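Local atomic coordinates of GH5 (PDB entry 4YHE), a protein that probably hydrolyses beta-1,4-glucosidic bonds of cellulose, as a family 5 glycoside hydrolase with a TIM-barrel fold. Residues W189-V194 and V226-V231; L236-H241 and R287-Y292. One frame throughout, in Å; residues are numbered along the deposited sequence.

Overall arrangement
Both contacts belong to the same (beta/alpha)8 barrel, but to different layers of it. Interaction 2 is buried in the barrel wall, where strand 236-242 meets strand 291-296 through regular parallel backbone pairing. Interaction 1 lies further out and is only partly buried: one face of helix 181-199 meets the loop that leads into strand 236-242. Their centres lie about 14 Å apart. They touch mainly through Leu236, the first residue of the strand, which packs on Val194, Pro228 and Asp230, while Leu227 meets Val238. Interaction 2 buries more surface (454 against 261 Å²) and rests on main-chain bonds with apolar packing, whereas in interaction 1 a side-chain amide bonds to loop backbone.

Interaction 1: residues W189-V194 and V226-V231; sequences WNQVCV and VLPEDV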
loop_
_atom_site.group_PDB
_atom_site.type_symbol
_atom_site.label_atom_id
_atom_site.label_comp_id
_atom_site.label_asym_id
_atom_site.label_seq_id
_atom_site.Cartn_x
_atom_site.Cartn_y
_atom_site.Cartn_z
ATOM N N TRP A 189 -2.684 -6.523 17.185
ATOM C CA TRP A 189 -1.894 -7.209 16.165
ATOM C C TRP A 189 -0.719 -6.335 15.745
ATOM O O TRP A 189 0.391 -6.815 15.611
ATOM C CB TRP A 189 -2.736 -7.540 14.955
ATOM C CG TRP A 189 -3.702 -8.710 15.158
ATOM C CD1 TRP A 189 -3.949 -9.402 16.313
ATOM C CD2 TRP A 189 -4.562 -9.261 14.164
ATOM N NE1 TRP A 189 -4.882 -10.380 16.082
ATOM C CE2 TRP A 189 -5.297 -10.309 14.779
ATOM C CE3 TRP A 189 -4.795 -8.971 12.810
ATOM C CZ2 TRP A 189 -6.216 -11.076 14.082
ATOM C CZ3 TRP A 189 -5.745 -9.716 12.115
ATOM C CH2 TRP A 189 -6.434 -10.789 12.762
ATOM N N ASN A 190 -0.954 -5.055 15.517
ATOM C CA ASN A 190 0.158 -4.175 15.129
ATOM C C ASN A 190 1.209 -4.102 16.235
ATOM O O ASN A 190 2.414 -4.080 15.946
ATOM C CB ASN A 190 -0.286 -2.763 14.749
ATOM C CG ASN A 190 -0.846 -2.656 13.326
ATOM O OD1 ASN A 190 -0.483 -3.412 12.412
ATOM N ND2 ASN A 190 -1.760 -1.708 13.142
ATOM N N GLN A 191 0.773 -4.072 17.502
ATOM C CA GLN A 191 1.736 -4.049 18.617
ATOM C C GLN A 191 2.621 -5.299 18.606
ATOM O O GLN A 191 3.845 -5.210 18.723
ATOM C CB GLN A 191 1.012 -3.932 19.959
ATOM C CG GLN A 191 1.916 -3.764 21.172
ATOM C CD GLN A 191 2.677 -2.471 21.141
ATOM O OE1 GLN A 191 2.092 -1.401 21.251
ATOM N NE2 GLN A 191 3.985 -2.553 20.987
ATOM N N VAL A 192 1.984 -6.450 18.464
ATOM C CA VAL A 192 2.677 -7.736 18.398
ATOM C C VAL A 192 3.685 -7.800 17.226
ATOM O O VAL A 192 4.807 -8.266 17.403
ATOM C CB VAL A 192 1.631 -8.866 18.358
ATOM C CG1 VAL A 192 2.181 -10.159 17.784
ATOM C CG2 VAL A 192 1.089 -9.091 19.778
ATOM N N CYS A 193 3.312 -7.265 16.061
ATOM C CA CYS A 193 4.221 -7.241 14.919
ATOM C C CYS A 193 5.428 -6.357 15.197
ATOM O O CYS A 193 6.555 -6.775 14.949
ATOM C CB CYS A 193 3.499 -6.823 13.620
ATOM S SG CYS A 193 2.250 -8.027 13.111
ATOM N N VAL A 194 5.189 -5.147 15.710
ATOM C CA VAL A 194 6.270 -4.233 16.063
ATOM C C VAL A 194 7.214 -4.895 17.115
ATOM O O VAL A 194 8.429 -4.873 16.957
ATOM C CB VAL A 194 5.718 -2.881 16.589
ATOM C CG1 VAL A 194 6.831 -2.015 17.164
ATOM C CG2 VAL A 194 4.996 -2.131 15.474
ATOM N N VAL A 226 -4.181 3.105 16.868
ATOM C CA VAL A 226 -3.269 3.389 17.956
ATOM C C VAL A 226 -1.874 3.004 17.507
ATOM O O VAL A 226 -1.616 1.855 17.169
ATOM C CB VAL A 226 -3.677 2.648 19.238
ATOM C CG1 VAL A 226 -2.632 2.821 20.353
ATOM C CG2 VAL A 226 -4.981 3.228 19.724
ATOM N N LEU A 227 -0.985 3.994 17.444
ATOM C CA LEU A 227 0.422 3.713 17.139
ATOM C C LEU A 227 1.043 2.830 18.208
ATOM O O LEU A 227 1.011 3.185 19.378
ATOM C CB LEU A 227 1.217 5.007 17.049
ATOM C CG LEU A 227 0.821 5.890 15.900
ATOM C CD1 LEU A 227 1.327 7.293 16.163
ATOM C CD2 LEU A 227 1.409 5.345 14.593
ATOM N N PRO A 228 1.622 1.676 17.828
ATOM C CA PRO A 228 2.192 0.821 18.878
ATOM C C PRO A 228 3.253 1.505 19.745
ATOM O O PRO A 228 3.940 2.417 19.293
ATOM C CB PRO A 228 2.825 -0.339 18.083
ATOM C CG PRO A 228 1.929 -0.458 16.876
ATOM C CD PRO A 228 1.546 0.966 16.535
ATOM N N GLU A 229 3.349 1.066 20.983
ATOM C CA GLU A 229 4.478 1.445 21.848
ATOM C C GLU A 229 5.749 0.833 21.274
ATOM O O GLU A 229 5.767 -0.354 20.989
ATOM C CB GLU A 229 4.242 0.927 23.259
ATOM C CG GLU A 229 3.112 1.628 23.976
ATOM C CD GLU A 229 3.403 3.106 24.207
ATOM O OE1 GLU A 229 4.369 3.418 24.937
ATOM O OE2 GLU A 229 2.683 3.967 23.655
ATOM N N ASP A 230 6.780 1.653 21.069
ATOM C CA ASP A 230 7.973 1.223 20.365
ATOM C C ASP A 230 9.180 1.365 21.302
ATOM O O ASP A 230 9.122 2.121 22.274
ATOM C CB ASP A 230 8.184 2.065 19.099
ATOM C CG ASP A 230 9.011 1.334 18.024
ATOM O OD1 ASP A 230 9.526 0.211 18.289
ATOM O OD2 ASP A 230 9.144 1.894 16.918
ATOM N N VAL A 231 10.261 0.659 20.975
ATOM C CA VAL A 231 11.505 0.674 21.769
ATOM C C VAL A 231 12.415 1.820 21.383
ATOM O O VAL A 231 13.431 2.070 22.042
ATOM C CB VAL A 231 12.300 -0.642 21.636
ATOM C CG1 VAL A 231 11.424 -1.835 21.985
ATOM C CG2 VAL A 231 12.916 -0.785 20.251
HETATM O O HOH W 1 -2.253 -0.099 15.368
#
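In the helical layer of the TIM barrel, Gln191 of helix 181-199 uses its side-chain amide to hold the loop before strand 236-242, pairing with both backbone polar groups of Glu229. Glu229 N donates to Gln191 OE1 over 2.8 Å, on a lone pair in the carbonyl plane, although the bond is bent (140° at the hydrogen). The return bond, from Gln191 NE2 to Glu229 O at 2.8 Å, is nearly straight at 171°, and the acceptor lies in the amide plane. Two bonds in opposite senses thus fix the rotation of the amide. Its position follows from the torsions: CG is anti to the backbone N (chi1 -174°) and the chain then bends at its second torsion. Asp195 OD1 is a further acceptor for NE2.

Pro228 faces the helix, its CG 3.8 Å from both Asn190 CB and Val194 CG2. Val194 crosses the proline at about a right angle, and its other methyl, CG1, lies 3.7 Å from Asp230 OD1, an oxygen that also forms a salt bridge with Arg198. At the other end, a water accepts from Asn190 ND2 and lies within hydrogen-bonding distance of Val226 O; ND2 also bonds Pro212 O, while Asn190 OD1 bonds Thr161 OG1. Helix 129-149 packs against Val192 and Cys193, whereas the loop side of the contact packs on the start of strand 236-242.

Interaction 2: residues L236-H241 and R287-Y292; sequences LMVAVH and RGVPVY
Val238 N donates to Pro290 O over 2.9 Å, an almost straight bond (173° at the hydrogen) that starts a parallel ladder. Val238 O then accepts from Tyr292 N at 3.0 Å, and Val240 N closes the run on Tyr292 O at 3.0 Å. Val291 CA and Ala239 CA add CA-H...O contacts to Val238 O and Tyr292 O.

The Tyr292 ring lies across the neighbouring strand because its CG sits between the backbone N and the carbonyl carbon (chi1 70°). Ala239 CA makes a CH-pi contact over one ring face, offset toward the rim, 4.1 Å from the centroid, and Ala239 CB comes within 3.5 Å of Tyr292 CZ. Met237 CB meets the ring edge, and its bent chain brings CE to 3.8 Å from Tyr292 CE1, while Met237 SD lies 5.5 Å from the ring centroid, in an oblique Met-aromatic contact. Met237 CG rests against Pro290 CG. On the face opposite Ala239 and Tyr292, Val238 and Val291 pack on Tyr284 of helix 270-285.

Tyr292 OH bonds Glu160 OE1 of strand 157-160, across the barrel interior. Strands 236-242 and 291-296, sixth and seventh of the barrel, with helix 270-285 packed outside, form a beta-alpha-beta unit of the TIM barrel.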
loop_
_atom_site.group_PDB
_atom_site.type_symbol
_atom_site.label_atom_id
_atom_site.label_comp_id
_atom_site.label_asym_id
_atom_site.label_seq_id
_atom_site.Cartn_x
_atom_site.Cartn_y
_atom_site.Cartn_z
ATOM N N LEU A 236 7.946 4.790 13.371
ATOM C CA LEU A 236 6.670 4.246 12.850
ATOM C C LEU A 236 6.102 5.157 11.766
ATOM O O LEU A 236 6.277 6.376 11.821
ATOM C CB LEU A 236 5.652 4.083 13.976
ATOM C CG LEU A 236 5.965 3.057 15.088
ATOM C CD1 LEU A 236 4.888 3.043 16.155
ATOM C CD2 LEU A 236 6.146 1.669 14.545
ATOM N N MET A 237 5.490 4.562 10.740
ATOM C CA MET A 237 4.786 5.284 9.690
ATOM C C MET A 237 3.381 4.709 9.570
ATOM O O MET A 237 3.171 3.510 9.805
ATOM C CB MET A 237 5.486 5.151 8.327
ATOM C CG MET A 237 7.002 5.307 8.354
ATOM S SD MET A 237 7.687 5.696 6.742
ATOM C CE MET A 237 7.527 4.066 6.021
ATOM N N VAL A 238 2.438 5.568 9.202
ATOM C CA VAL A 238 1.039 5.161 9.047
ATOM C C VAL A 238 0.854 4.840 7.584
ATOM O O VAL A 238 1.156 5.642 6.726
ATOM C CB VAL A 238 0.042 6.240 9.500
ATOM C CG1 VAL A 238 -1.395 5.807 9.192
ATOM C CG2 VAL A 238 0.186 6.504 10.999
ATOM N N ALA A 239 0.411 3.621 7.326
ATOM C CA ALA A 239 0.097 3.156 5.974
ATOM C C ALA A 239 -1.387 3.294 5.740
ATOM O O ALA A 239 -2.188 2.825 6.557
ATOM C CB ALA A 239 0.475 1.696 5.839
ATOM N N VAL A 240 -1.753 3.829 4.584
ATOM C CA VAL A 240 -3.152 3.892 4.156
ATOM C C VAL A 240 -3.271 3.521 2.672
ATOM O O VAL A 240 -2.269 3.550 1.916
ATOM C CB VAL A 240 -3.765 5.298 4.410
ATOM C CG1 VAL A 240 -3.990 5.562 5.888
ATOM C CG2 VAL A 240 -2.880 6.406 3.867
ATOM N N HIS A 241 -4.496 3.191 2.246
ATOM C CA HIS A 241 -4.763 2.940 0.833
ATOM C C HIS A 241 -5.879 3.859 0.373
ATOM O O HIS A 241 -6.805 4.151 1.130
ATOM C CB HIS A 241 -5.181 1.492 0.545
ATOM C CG HIS A 241 -4.132 0.478 0.852
ATOM N ND1 HIS A 241 -4.366 -0.872 0.756
ATOM C CD2 HIS A 241 -2.869 0.605 1.308
ATOM C CE1 HIS A 241 -3.280 -1.532 1.107
ATOM N NE2 HIS A 241 -2.353 -0.655 1.449
ATOM N N ARG A 287 2.168 16.318 13.431
ATOM C CA ARG A 287 2.722 15.827 14.656
ATOM C C ARG A 287 4.065 15.119 14.466
ATOM O O ARG A 287 4.547 14.507 15.393
ATOM C CB ARG A 287 1.759 14.788 15.290
ATOM C CG ARG A 287 0.315 15.219 15.356
ATOM C CD ARG A 287 0.104 16.233 16.459
ATOM N NE ARG A 287 0.499 15.716 17.771
ATOM C CZ ARG A 287 -0.177 14.797 18.475
ATOM N NH1 ARG A 287 -1.316 14.264 18.037
ATOM N NH2 ARG A 287 0.287 14.405 19.647
ATOM N N GLY A 288 4.647 15.165 13.280
ATOM C CA GLY A 288 5.917 14.480 13.025
ATOM C C GLY A 288 5.820 12.979 12.791
ATOM O O GLY A 288 6.828 12.259 12.952
ATOM N N VAL A 289 4.631 12.512 12.417
ATOM C CA VAL A 289 4.409 11.081 12.134
ATOM C C VAL A 289 4.213 10.924 10.631
ATOM O O VAL A 289 3.269 11.449 10.087
ATOM C CB VAL A 289 3.180 10.489 12.892
ATOM C CG1 VAL A 289 2.900 9.065 12.425
ATOM C CG2 VAL A 289 3.407 10.509 14.400
ATOM N N PRO A 290 5.115 10.200 9.936
ATOM C CA PRO A 290 4.910 10.066 8.483
ATOM C C PRO A 290 3.722 9.205 8.100
ATOM O O PRO A 290 3.323 8.288 8.839
ATOM C CB PRO A 290 6.204 9.418 7.966
ATOM C CG PRO A 290 6.939 8.982 9.196
ATOM C CD PRO A 290 6.286 9.480 10.425
ATOM N N VAL A 291 3.192 9.519 6.924
ATOM C CA VAL A 291 2.081 8.793 6.319
ATOM C C VAL A 291 2.459 8.477 4.881
ATOM O O VAL A 291 3.003 9.301 4.188
ATOM C CB VAL A 291 0.784 9.638 6.261
ATOM C CG1 VAL A 291 -0.360 8.837 5.659
ATOM C CG2 VAL A 291 0.424 10.157 7.628
ATOM N N TYR A 292 2.148 7.264 4.438
ATOM C CA TYR A 292 2.333 6.895 3.055
ATOM C C TYR A 292 1.118 6.110 2.609
ATOM O O TYR A 292 0.515 5.372 3.396
ATOM C CB TYR A 292 3.625 6.112 2.811
ATOM C CG TYR A 292 3.635 4.693 3.371
ATOM C CD1 TYR A 292 3.942 4.455 4.707
ATOM C CD2 TYR A 292 3.346 3.599 2.557
ATOM C CE1 TYR A 292 3.961 3.163 5.223
ATOM C CE2 TYR A 292 3.352 2.297 3.067
ATOM C CZ TYR A 292 3.671 2.081 4.389
ATOM O OH TYR A 292 3.708 0.837 4.895
#